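Local coordinates for vesicular integral-membrane protein VIP36 (Canis lupus familiaris, PDB 2DUR), which acts as a calcium-dependent lectin of the early secretory pathway, binding high-mannose glycans and helping to transport and sort the glycoproteins that carry them, at residues 85-90 with 111-116. Sequence-based numbering, arbitrary orientation.
With CA (calcium ion), chain E.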
loop_
_atom_site.group_PDB
_atom_site.type_symbol
_atom_site.label_atom_id
_atom_site.label_comp_id
_atom_site.label_asym_id
_atom_site.label_seq_id
_atom_site.Cartn_x
_atom_site.Cartn_y
_atom_site.Cartn_z
ATOM N N ILE A 85 3.714 -4.715 -5.510
ATOM C CA ILE A 85 3.597 -3.379 -4.957
ATOM C C ILE A 85 3.380 -3.479 -3.453
ATOM O O ILE A 85 2.697 -4.406 -3.003
ATOM C CB ILE A 85 2.362 -2.630 -5.601
ATOM C CG1 ILE A 85 2.666 -2.276 -7.066
ATOM C CG2 ILE A 85 1.967 -1.389 -4.777
ATOM C CD1 ILE A 85 1.416 -1.751 -7.837
ATOM N N ALA A 86 3.913 -2.511 -2.705
ATOM C CA ALA A 86 3.541 -2.317 -1.276
ATOM C C ALA A 86 2.960 -0.925 -1.100
ATOM O O ALA A 86 3.447 0.035 -1.691
ATOM C CB ALA A 86 4.756 -2.479 -0.363
ATOM N N LEU A 87 1.892 -0.836 -0.308
ATOM C CA LEU A 87 1.309 0.425 0.124
ATOM C C LEU A 87 1.638 0.573 1.587
ATOM O O LEU A 87 1.534 -0.397 2.323
ATOM C CB LEU A 87 -0.214 0.377 -0.041
ATOM C CG LEU A 87 -0.650 0.076 -1.469
ATOM C CD1 LEU A 87 -2.167 -0.076 -1.539
ATOM C CD2 LEU A 87 -0.162 1.174 -2.435
ATOM N N TRP A 88 1.999 1.787 1.999
ATOM C CA TRP A 88 2.549 2.025 3.302
ATOM C C TRP A 88 1.805 3.091 4.062
ATOM O O TRP A 88 1.395 4.116 3.492
ATOM C CB TRP A 88 4.006 2.490 3.159
ATOM C CG TRP A 88 4.866 1.512 2.455
ATOM C CD1 TRP A 88 5.267 1.560 1.150
ATOM C CD2 TRP A 88 5.441 0.327 3.012
ATOM N NE1 TRP A 88 6.057 0.464 0.851
ATOM C CE2 TRP A 88 6.213 -0.287 1.989
ATOM C CE3 TRP A 88 5.404 -0.269 4.301
ATOM C CZ2 TRP A 88 6.911 -1.487 2.190
ATOM C CZ3 TRP A 88 6.141 -1.456 4.512
ATOM C CH2 TRP A 88 6.891 -2.047 3.470
ATOM N N TYR A 89 1.680 2.863 5.360
ATOM C CA TYR A 89 1.348 3.922 6.312
ATOM C C TYR A 89 2.330 3.744 7.468
ATOM O O TYR A 89 2.143 2.894 8.349
ATOM C CB TYR A 89 -0.117 3.801 6.742
ATOM C CG TYR A 89 -0.515 4.782 7.809
ATOM C CD1 TYR A 89 -0.755 6.116 7.489
ATOM C CD2 TYR A 89 -0.646 4.379 9.147
ATOM C CE1 TYR A 89 -1.115 7.038 8.471
ATOM C CE2 TYR A 89 -1.019 5.303 10.157
ATOM C CZ TYR A 89 -1.265 6.623 9.796
ATOM O OH TYR A 89 -1.631 7.531 10.778
ATOM N N THR A 90 3.425 4.499 7.411
ATOM C CA THR A 90 4.583 4.192 8.253
ATOM C C THR A 90 5.235 5.404 8.888
ATOM O O THR A 90 5.121 6.533 8.406
ATOM C CB THR A 90 5.676 3.400 7.481
ATOM O OG1 THR A 90 6.096 4.134 6.318
ATOM C CG2 THR A 90 5.181 2.013 7.071
ATOM N N ILE A 111 0.425 -2.953 3.152
ATOM C CA ILE A 111 -0.457 -3.780 2.362
ATOM C C ILE A 111 0.389 -4.223 1.162
ATOM O O ILE A 111 0.849 -3.393 0.353
ATOM C CB ILE A 111 -1.736 -3.029 1.908
ATOM C CG1 ILE A 111 -2.422 -2.330 3.113
ATOM C CG2 ILE A 111 -2.687 -3.989 1.153
ATOM C CD1 ILE A 111 -2.022 -0.880 3.302
ATOM N N PHE A 112 0.590 -5.531 1.042
ATOM C CA PHE A 112 1.429 -6.062 -0.035
ATOM C C PHE A 112 0.558 -6.643 -1.125
ATOM O O PHE A 112 -0.342 -7.416 -0.831
ATOM C CB PHE A 112 2.290 -7.208 0.501
ATOM C CG PHE A 112 3.187 -6.829 1.641
ATOM C CD1 PHE A 112 3.992 -5.691 1.578
ATOM C CD2 PHE A 112 3.199 -7.612 2.790
ATOM C CE1 PHE A 112 4.849 -5.357 2.642
ATOM C CE2 PHE A 112 4.071 -7.320 3.833
ATOM C CZ PHE A 112 4.869 -6.180 3.773
ATOM N N LEU A 113 0.887 -6.342 -2.382
ATOM C CA LEU A 113 0.224 -6.948 -3.547
ATOM C C LEU A 113 1.343 -7.759 -4.217
ATOM O O LEU A 113 2.126 -7.226 -5.017
ATOM C CB LEU A 113 -0.294 -5.846 -4.479
ATOM C CG LEU A 113 -1.532 -5.077 -4.006
ATOM C CD1 LEU A 113 -1.140 -4.074 -2.959
ATOM C CD2 LEU A 113 -2.163 -4.351 -5.191
ATOM N N ASP A 114 1.447 -9.024 -3.822
ATOM C CA ASP A 114 2.594 -9.884 -4.169
ATOM C C ASP A 114 2.204 -10.744 -5.372
ATOM O O ASP A 114 1.243 -11.495 -5.293
ATOM C CB ASP A 114 2.920 -10.761 -2.937
ATOM C CG ASP A 114 4.185 -11.604 -3.107
ATOM O OD1 ASP A 114 4.691 -12.159 -2.089
ATOM O OD2 ASP A 114 4.685 -11.710 -4.246
ATOM N N THR A 115 2.954 -10.647 -6.476
ATOM C CA THR A 115 2.596 -11.331 -7.706
ATOM C C THR A 115 3.420 -12.584 -8.007
ATOM O O THR A 115 3.171 -13.262 -8.991
ATOM C CB THR A 115 2.763 -10.406 -8.919
ATOM O OG1 THR A 115 4.128 -10.000 -8.989
ATOM C CG2 THR A 115 1.873 -9.141 -8.822
ATOM N N TYR A 116 4.415 -12.890 -7.175
ATOM C CA TYR A 116 5.303 -14.018 -7.451
ATOM C C TYR A 116 5.462 -14.925 -6.224
ATOM O O TYR A 116 5.914 -14.439 -5.193
ATOM C CB TYR A 116 6.683 -13.504 -7.884
ATOM C CG TYR A 116 7.650 -14.620 -8.135
ATOM C CD1 TYR A 116 7.433 -15.535 -9.171
ATOM C CD2 TYR A 116 8.783 -14.779 -7.327
ATOM C CE1 TYR A 116 8.321 -16.575 -9.390
ATOM C CE2 TYR A 116 9.682 -15.822 -7.550
ATOM C CZ TYR A 116 9.424 -16.721 -8.579
ATOM O OH TYR A 116 10.299 -17.765 -8.808
HETATM CA CA CA E . 6.628 -13.039 -3.421
HETATM O O HOH W 1 7.446 -11.306 -4.929
HETATM O O HOH W 2 7.754 -12.029 -1.502
#
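Ile-85 pairs with Leu-113, and Leu-87 with Ile-111, as antiparallel hydrogen-bonded pairs, each closed by two backbone bonds. Leu-113 N reaches Ile-85 O at 2.7 Å, nearly straight. The return bond, Ile-85 N to Leu-113 O, is longer at 3.0 Å and more bent, with 150° at the hydrogen. Ala-86 and Phe-112 form the non-hydrogen-bonded pair between them. There the CA of Ala-86 makes a CH...O contact with Ile-111 O.

Two sets of apolar side chains lie on the two faces. On one face, Ile-111 CD1 lies against Leu-87, 3.7 Å from Leu-87 O and close to Leu-87 CB. Leu-87, Ile-111 and Leu-113 all touch Leu-167 of strand 165-172. This face is therefore the inside of the legume-lectin-like beta sandwich, where the two antiparallel sheets of the L-type lectin domain pack together. On the other face, Ala-86 CB meets the edge of the Phe-112 ring at CD1, 3.8 Å away. Phe-112 CG is anti to its own carbonyl carbon (chi1 -59°), which swings the ring toward strand 85-90. Trp-88 CH2 also lies in the plane of the Phe-112 ring, 4.0 Å from Phe-112 CE1. Relative to the indole, CE1 comes in obliquely. Trp-88 NE1 is bonded to Ser-208 OG.

Past the paired residues, 111-116 runs into the calcium site. Asp-114 OD1 and OD2 both bind the calcium ion, each at 2.5 Å. Tyr-116 O binds the calcium at 2.4 Å, beside two waters. An Asx turn, Tyr-116 N to Asp-114 OD2, ties these ligands together. Asn-118 and Asp-145 complete the protein ligands, and Tyr-116 also touches bound mannose.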